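Glutathione transferase (Phanerochaete chrysosporium, PDB 4F0C) probably transfers glutathione to, or removes it from, small molecules as a Ure2p-type glutathione transferase, and here holds oxidized glutathione disulfide. Local coordinates at residues G121-V126 against E138-E143; R146-L151 against A178-L183. All blocks are in the same frame, centred on the assembly; numbering follows the deposited sequence.

Contact 1 of 2, residues G121-V126 against E138-E143; sequences GWFLAV and ERYQKE. With GDS (oxidized glutathione disulfide), chain B; SO4 (sulfate ion), chain E.
The rings of Phe123 and Tyr140 meet along their sides, obliquely, the closest atoms being Phe123 CE2 and Tyr140 CE2 at 4.2 Å, while beside them the branch methyl CD1 of Leu124 rests 3.7 Å from NE2 of Gln141. That methyl also packs against the Gln141 amide carbon; the glutamine chain runs extended beyond CG, which carries its amide across the gap to the leucine, and NE2 is held by a hydrogen bond to the carbonyl of Leu184. Behind the tyrosine, CG of Arg139 sits 3.8 Å above the centre of the ring of Tyr140. With its CG anti to the backbone N (chi1 153°) and its chain extended to NE, Arg139 reaches past the ring to a carboxylate of the glutathione disulfide, NH2 giving OE8 a nearly straight bond of 2.8 Å (173°) and NH1 bonding OE7. NH1 also binds O2 of a sulfate probably taken up from the crystallisation liquor. Gln119 OE1 of the second subunit accepts from Arg139 NH2 and bonds Tyr140 OH; Phe123 packs on Tyr140 of that subunit, and Tyr140 on its Phe123. Van der Waals packing alone joins the segments, whereas the guanidinium would favour an ionised ligand carboxylate at the dimer interface.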
loop_
_atom_site.group_PDB
_atom_site.type_symbol
_atom_site.label_atom_id
_atom_site.label_comp_id
_atom_site.label_asym_id
_atom_site.label_seq_id
_atom_site.Cartn_x
_atom_site.Cartn_y
_atom_site.Cartn_z
ATOM N N GLY A 121 12.849 2.094 10.367
ATOM C CA GLY A 121 13.135 0.937 11.197
ATOM C C GLY A 121 14.373 0.178 10.733
ATOM O O GLY A 121 15.230 -0.193 11.546
ATOM N N TRP A 122 14.464 -0.041 9.423
ATOM C CA TRP A 122 15.611 -0.719 8.822
ATOM C C TRP A 122 16.895 0.030 9.145
ATOM O O TRP A 122 17.799 -0.524 9.781
ATOM C CB TRP A 122 15.464 -0.838 7.300
ATOM C CG TRP A 122 16.615 -1.560 6.639
ATOM C CD1 TRP A 122 17.608 -1.015 5.884
ATOM C CD2 TRP A 122 16.880 -2.970 6.697
ATOM N NE1 TRP A 122 18.483 -2.003 5.467
ATOM C CE2 TRP A 122 18.050 -3.210 5.950
ATOM C CE3 TRP A 122 16.233 -4.053 7.305
ATOM C CZ2 TRP A 122 18.583 -4.492 5.783
ATOM C CZ3 TRP A 122 16.769 -5.326 7.144
ATOM C CH2 TRP A 122 17.926 -5.532 6.386
ATOM N N PHE A 123 16.986 1.283 8.714
ATOM C CA PHE A 123 18.235 2.033 8.912
ATOM C C PHE A 123 18.590 2.366 10.379
ATOM O O PHE A 123 19.764 2.587 10.694
ATOM C CB PHE A 123 18.291 3.272 8.008
ATOM C CG PHE A 123 18.428 2.940 6.550
ATOM C CD1 PHE A 123 19.644 2.475 6.042
ATOM C CD2 PHE A 123 17.341 3.062 5.685
ATOM C CE1 PHE A 123 19.778 2.150 4.695
ATOM C CE2 PHE A 123 17.470 2.736 4.334
ATOM C CZ PHE A 123 18.684 2.279 3.842
ATOM N N LEU A 124 17.600 2.386 11.269
ATOM C CA LEU A 124 17.861 2.679 12.686
ATOM C C LEU A 124 18.104 1.481 13.601
ATOM O O LEU A 124 18.947 1.554 14.493
ATOM C CB LEU A 124 16.696 3.430 13.302
ATOM C CG LEU A 124 16.530 4.873 12.875
ATOM C CD1 LEU A 124 15.170 5.337 13.358
ATOM C CD2 LEU A 124 17.673 5.728 13.445
ATOM N N ALA A 125 17.332 0.409 13.414
ATOM C CA ALA A 125 17.139 -0.593 14.476
ATOM C C ALA A 125 17.173 -2.055 14.052
ATOM O O ALA A 125 17.530 -2.934 14.847
ATOM C CB ALA A 125 15.815 -0.325 15.205
ATOM N N VAL A 126 16.786 -2.327 12.815
ATOM C CA VAL A 126 16.423 -3.685 12.440
ATOM C C VAL A 126 17.387 -4.300 11.440
ATOM O O VAL A 126 17.541 -5.524 11.380
ATOM C CB VAL A 126 14.957 -3.726 11.928
ATOM C CG1 VAL A 126 14.827 -4.533 10.639
ATOM C CG2 VAL A 126 14.030 -4.251 13.029
ATOM N N GLU A 138 17.336 9.444 8.761
ATOM C CA GLU A 138 16.695 10.741 9.002
ATOM C C GLU A 138 15.673 11.106 7.926
ATOM O O GLU A 138 14.661 11.724 8.220
ATOM C CB GLU A 138 17.710 11.878 9.171
ATOM C CG GLU A 138 17.011 13.179 9.486
ATOM C CD GLU A 138 17.937 14.213 10.065
ATOM O OE1 GLU A 138 19.155 13.961 10.104
ATOM O OE2 GLU A 138 17.437 15.269 10.486
ATOM N N ARG A 139 15.943 10.735 6.675
ATOM C CA ARG A 139 14.974 10.948 5.601
ATOM C C ARG A 139 13.629 10.315 5.954
ATOM O O ARG A 139 12.562 10.910 5.736
ATOM C CB ARG A 139 15.521 10.375 4.269
ATOM C CG ARG A 139 14.426 9.935 3.250
ATOM C CD ARG A 139 15.049 9.535 1.872
ATOM N NE ARG A 139 14.060 8.963 0.956
ATOM C CZ ARG A 139 13.202 9.665 0.210
ATOM N NH1 ARG A 139 13.202 10.987 0.239
ATOM N NH2 ARG A 139 12.324 9.041 -0.572
ATOM N N TYR A 140 13.671 9.107 6.506
ATOM C CA TYR A 140 12.435 8.386 6.834
ATOM C C TYR A 140 11.835 8.816 8.171
ATOM O O TYR A 140 10.627 8.770 8.340
ATOM C CB TYR A 140 12.675 6.875 6.748
ATOM C CG TYR A 140 13.113 6.533 5.348
ATOM C CD1 TYR A 140 12.195 6.562 4.302
ATOM C CD2 TYR A 140 14.452 6.261 5.050
ATOM C CE1 TYR A 140 12.587 6.290 2.999
ATOM C CE2 TYR A 140 14.847 5.994 3.754
ATOM C CZ TYR A 140 13.904 6.017 2.729
ATOM O OH TYR A 140 14.274 5.752 1.426
ATOM N N GLN A 141 12.664 9.242 9.119
ATOM C CA GLN A 141 12.128 9.878 10.327
ATOM C C GLN A 141 11.347 11.162 9.987
ATOM O O GLN A 141 10.279 11.441 10.547
ATOM C CB GLN A 141 13.267 10.189 11.296
ATOM C CG GLN A 141 13.918 8.925 11.877
ATOM C CD GLN A 141 15.133 9.271 12.676
ATOM O OE1 GLN A 141 16.104 9.808 12.131
ATOM N NE2 GLN A 141 15.075 9.029 13.993
ATOM N N LYS A 142 11.883 11.954 9.068
ATOM C CA LYS A 142 11.150 13.139 8.613
ATOM C C LYS A 142 9.815 12.751 7.960
ATOM O O LYS A 142 8.802 13.442 8.140
ATOM C CB LYS A 142 12.008 13.956 7.640
ATOM C CG LYS A 142 13.069 14.804 8.341
ATOM C CD LYS A 142 14.088 15.368 7.336
ATOM C CE LYS A 142 14.984 16.418 7.997
ATOM N NZ LYS A 142 16.160 16.708 7.139
ATOM N N GLU A 143 9.805 11.651 7.211
ATOM C CA GLU A 143 8.560 11.164 6.588
ATOM C C GLU A 143 7.562 10.686 7.645
ATOM O O GLU A 143 6.356 10.880 7.514
ATOM C CB GLU A 143 8.830 10.028 5.568
ATOM C CG GLU A 143 7.568 9.551 4.814
ATOM C CD GLU A 143 6.942 10.635 3.879
ATOM O OE1 GLU A 143 7.525 11.728 3.745
ATOM O OE2 GLU A 143 5.870 10.382 3.303
HETATM N N1 GDS B . 0.495 5.577 -2.423
HETATM C CA1 GDS B . 0.271 6.825 -3.246
HETATM C C1 GDS B . -0.622 6.521 -4.514
HETATM O OE1 GDS B . -0.515 5.394 -5.086
HETATM O OE2 GDS B . -1.458 7.410 -4.844
HETATM C CB1 GDS B . 1.623 7.463 -3.724
HETATM C CG1 GDS B . 1.374 8.740 -4.558
HETATM C CD1 GDS B . 2.687 9.398 -4.842
HETATM O O1 GDS B . 3.775 8.967 -4.496
HETATM N N2 GDS B . 2.578 10.573 -5.558
HETATM C CA2 GDS B . 3.766 11.378 -5.907
HETATM C C2 GDS B . 3.654 12.757 -5.304
HETATM O O2 GDS B . 2.576 13.357 -5.342
HETATM C CB2 GDS B . 3.845 11.613 -7.434
HETATM S SG2 GDS B . 4.305 10.078 -8.270
HETATM N N3 GDS B . 4.786 13.305 -4.818
HETATM C CA3 GDS B . 4.747 14.633 -4.274
HETATM C C3 GDS B . 5.485 14.696 -2.942
HETATM O OE3 GDS B . 5.745 15.824 -2.468
HETATM O OE4 GDS B . 5.710 13.598 -2.400
HETATM N N4 GDS B . 5.909 7.064 -4.499
HETATM C CA4 GDS B . 5.902 5.791 -3.764
HETATM C C4 GDS B . 4.655 4.973 -4.215
HETATM O OE5 GDS B . 4.240 5.111 -5.394
HETATM O OE6 GDS B . 4.167 4.217 -3.350
HETATM C C5 GDS B . 7.090 7.656 -4.871
HETATM O O5 GDS B . 8.198 7.176 -4.630
HETATM C CA5 GDS B . 7.016 8.965 -5.646
HETATM N N5 GDS B . 8.228 9.792 -5.391
HETATM C CB5 GDS B . 6.902 8.616 -7.134
HETATM S SG5 GDS B . 6.445 10.099 -8.111
HETATM C CA6 GDS B . 8.851 12.320 -2.182
HETATM C C6 GDS B . 10.101 11.579 -1.558
HETATM O OE7 GDS B . 10.737 12.149 -0.645
HETATM O OE8 GDS B . 10.370 10.447 -2.017
HETATM N N6 GDS B . 8.366 13.349 -1.262
HETATM C CB6 GDS B . 9.298 12.900 -3.557
HETATM C CG6 GDS B . 9.418 11.825 -4.648
HETATM C CD6 GDS B . 8.098 11.090 -4.840
HETATM O O6 GDS B . 6.977 11.546 -4.587
HETATM S S SO4 E . 14.751 14.091 2.286
HETATM O O1 SO4 E . 14.331 15.185 1.397
HETATM O O2 SO4 E . 14.861 12.871 1.491
HETATM O O3 SO4 E . 16.053 14.367 2.883
HETATM O O4 SO4 E . 13.775 13.943 3.360
#

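Contact 2 of 2, residues R146-L151 against A178-L183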
loop_
_atom_site.group_PDB
_atom_site.type_symbol
_atom_site.label_atom_id
_atom_site.label_comp_id
_atom_site.label_asym_id
_atom_site.label_seq_id
_atom_site.Cartn_x
_atom_site.Cartn_y
_atom_site.Cartn_z
ATOM N N ARG A 146 5.972 13.728 8.820
ATOM C CA ARG A 146 5.080 14.258 7.785
ATOM C C ARG A 146 3.734 13.525 7.844
ATOM O O ARG A 146 2.650 14.151 7.784
ATOM C CB ARG A 146 5.674 14.155 6.374
ATOM C CG ARG A 146 4.897 15.007 5.328
ATOM C CD ARG A 146 5.203 14.580 3.863
ATOM N NE ARG A 146 4.742 13.219 3.598
ATOM C CZ ARG A 146 3.491 12.898 3.269
ATOM N NH1 ARG A 146 2.539 13.842 3.161
ATOM N NH2 ARG A 146 3.193 11.626 3.057
ATOM N N VAL A 147 3.793 12.200 7.955
ATOM C CA VAL A 147 2.585 11.395 8.049
ATOM C C VAL A 147 1.806 11.749 9.322
ATOM O O VAL A 147 0.583 11.866 9.275
ATOM C CB VAL A 147 2.901 9.886 7.982
ATOM C CG1 VAL A 147 1.679 8.993 8.410
ATOM C CG2 VAL A 147 3.427 9.527 6.539
ATOM N N PHE A 148 2.514 11.906 10.438
ATOM C CA PHE A 148 1.879 12.406 11.666
ATOM C C PHE A 148 1.157 13.743 11.416
ATOM O O PHE A 148 0.039 13.947 11.896
ATOM C CB PHE A 148 2.912 12.622 12.774
ATOM C CG PHE A 148 3.354 11.356 13.468
ATOM C CD1 PHE A 148 2.724 10.139 13.228
ATOM C CD2 PHE A 148 4.420 11.392 14.376
ATOM C CE1 PHE A 148 3.157 8.985 13.878
ATOM C CE2 PHE A 148 4.851 10.239 15.024
ATOM C CZ PHE A 148 4.220 9.042 14.782
ATOM N N GLY A 149 1.804 14.649 10.686
ATOM C CA GLY A 149 1.203 15.944 10.326
ATOM C C GLY A 149 -0.091 15.777 9.522
ATOM O O GLY A 149 -1.105 16.452 9.763
ATOM N N VAL A 150 -0.062 14.869 8.563
ATOM C CA VAL A 150 -1.248 14.574 7.753
ATOM C C VAL A 150 -2.394 14.065 8.646
ATOM O O VAL A 150 -3.546 14.558 8.574
ATOM C CB VAL A 150 -0.918 13.551 6.628
ATOM C CG1 VAL A 150 -2.233 13.040 5.939
ATOM C CG2 VAL A 150 0.052 14.170 5.588
ATOM N N LEU A 151 -2.085 13.090 9.494
ATOM C CA LEU A 151 -3.093 12.531 10.415
ATOM C C LEU A 151 -3.604 13.622 11.361
ATOM O O LEU A 151 -4.796 13.713 11.633
ATOM C CB LEU A 151 -2.518 11.342 11.203
ATOM C CG LEU A 151 -2.259 10.090 10.348
ATOM C CD1 LEU A 151 -1.416 9.076 11.145
ATOM C CD2 LEU A 151 -3.586 9.474 9.882
ATOM N N ALA A 178 2.750 3.013 17.125
ATOM C CA ALA A 178 3.302 2.693 18.439
ATOM C C ALA A 178 4.817 2.506 18.308
ATOM O O ALA A 178 5.586 2.975 19.137
ATOM C CB ALA A 178 2.636 1.408 19.019
ATOM N N THR A 179 5.220 1.779 17.265
ATOM C CA THR A 179 6.626 1.568 16.935
ATOM C C THR A 179 7.358 2.915 16.715
ATOM O O THR A 179 8.468 3.123 17.208
ATOM C CB THR A 179 6.695 0.716 15.642
ATOM O OG1 THR A 179 5.982 -0.524 15.845
ATOM C CG2 THR A 179 8.114 0.441 15.256
ATOM N N ALA A 180 6.726 3.826 15.979
ATOM C CA ALA A 180 7.343 5.131 15.723
ATOM C C ALA A 180 7.524 5.934 17.006
ATOM O O ALA A 180 8.614 6.474 17.295
ATOM C CB ALA A 180 6.502 5.920 14.717
ATOM N N VAL A 181 6.450 6.037 17.783
ATOM C CA VAL A 181 6.478 6.859 18.995
ATOM C C VAL A 181 7.472 6.327 20.037
ATOM O O VAL A 181 8.141 7.098 20.730
ATOM C CB VAL A 181 5.052 6.979 19.601
ATOM C CG1 VAL A 181 5.096 7.534 21.019
ATOM C CG2 VAL A 181 4.174 7.846 18.677
ATOM N N ASN A 182 7.579 5.007 20.129
ATOM C CA ASN A 182 8.458 4.371 21.119
ATOM C C ASN A 182 9.877 4.049 20.647
ATOM O O ASN A 182 10.758 3.705 21.453
ATOM C CB ASN A 182 7.793 3.098 21.648
ATOM C CG ASN A 182 6.567 3.400 22.479
ATOM O OD1 ASN A 182 6.619 4.210 23.400
ATOM N ND2 ASN A 182 5.451 2.770 22.145
ATOM N N LEU A 183 10.113 4.138 19.348
ATOM C CA LEU A 183 11.413 3.743 18.840
ATOM C C LEU A 183 11.901 4.686 17.739
ATOM O O LEU A 183 12.898 5.386 17.920
ATOM C CB LEU A 183 11.385 2.301 18.347
ATOM C CG LEU A 183 12.698 1.810 17.737
ATOM C CD1 LEU A 183 13.783 1.709 18.812
ATOM C CD2 LEU A 183 12.499 0.477 17.020
#
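Phe148 reaches from helix 134-155 to helix 174-184, and the far end of its ring makes the whole of the contact between 146-151 and 178-183. Its CB leaves the backbone toward the opposite helix. CG stands anti to the carbonyl carbon and beside the backbone N (chi1 -78°), a setting that sends the ring outward across the gap. CD1, CD2, CE1 and CE2 then span the distance between the segments, whose nearest CA atoms, those of Phe148 and Ala180, are 10.0 Å apart. At the tip, CZ lies 3.9 Å from CB of Ala180 and 4.1 Å from CG2 of Val181, meeting both methyls obliquely. Ala180 turns its CB toward segment 146-151, where it meets that ring carbon; CG2 of Val181, anti to its own carbonyl carbon, comes in beside it. These are purely apolar touches, and the two segments bury just 87 Å² between them. Both helices belong to the all-helical C-terminal domain of the glutathione transferase fold, and the phenylalanine bridges them within its interior. Phe197 meets the Phe148 ring edge-to-face, and Asn177, one turn before Val181, touches it as well. Helix 96-126 closes in on the same region through Phe117, which packs against Val147 on one helix and Ala180 on the other. On the side of Val181, Phe191 from a loop adds a further aromatic neighbour.

In the fold
Contact 1 closes before contact 2 opens along the chain, and their centres lie 12 Å apart on the same side of the chain's centre. Helix 134-155 is common to both: its 138-143 part pairs with the end of helix 96-126, and its 146-151 part, further on, with helix 174-184. The two contacts touch directly where Ala125 CB packs 3.9 Å from Leu183 CD2, so the three helices form one connected part of the C-terminal domain. Both contacts also reach the second subunit. The helix that helps build the domain interior thus also contributes to the dimer interface, where the glutathione disulfide is bound between residues of both chains.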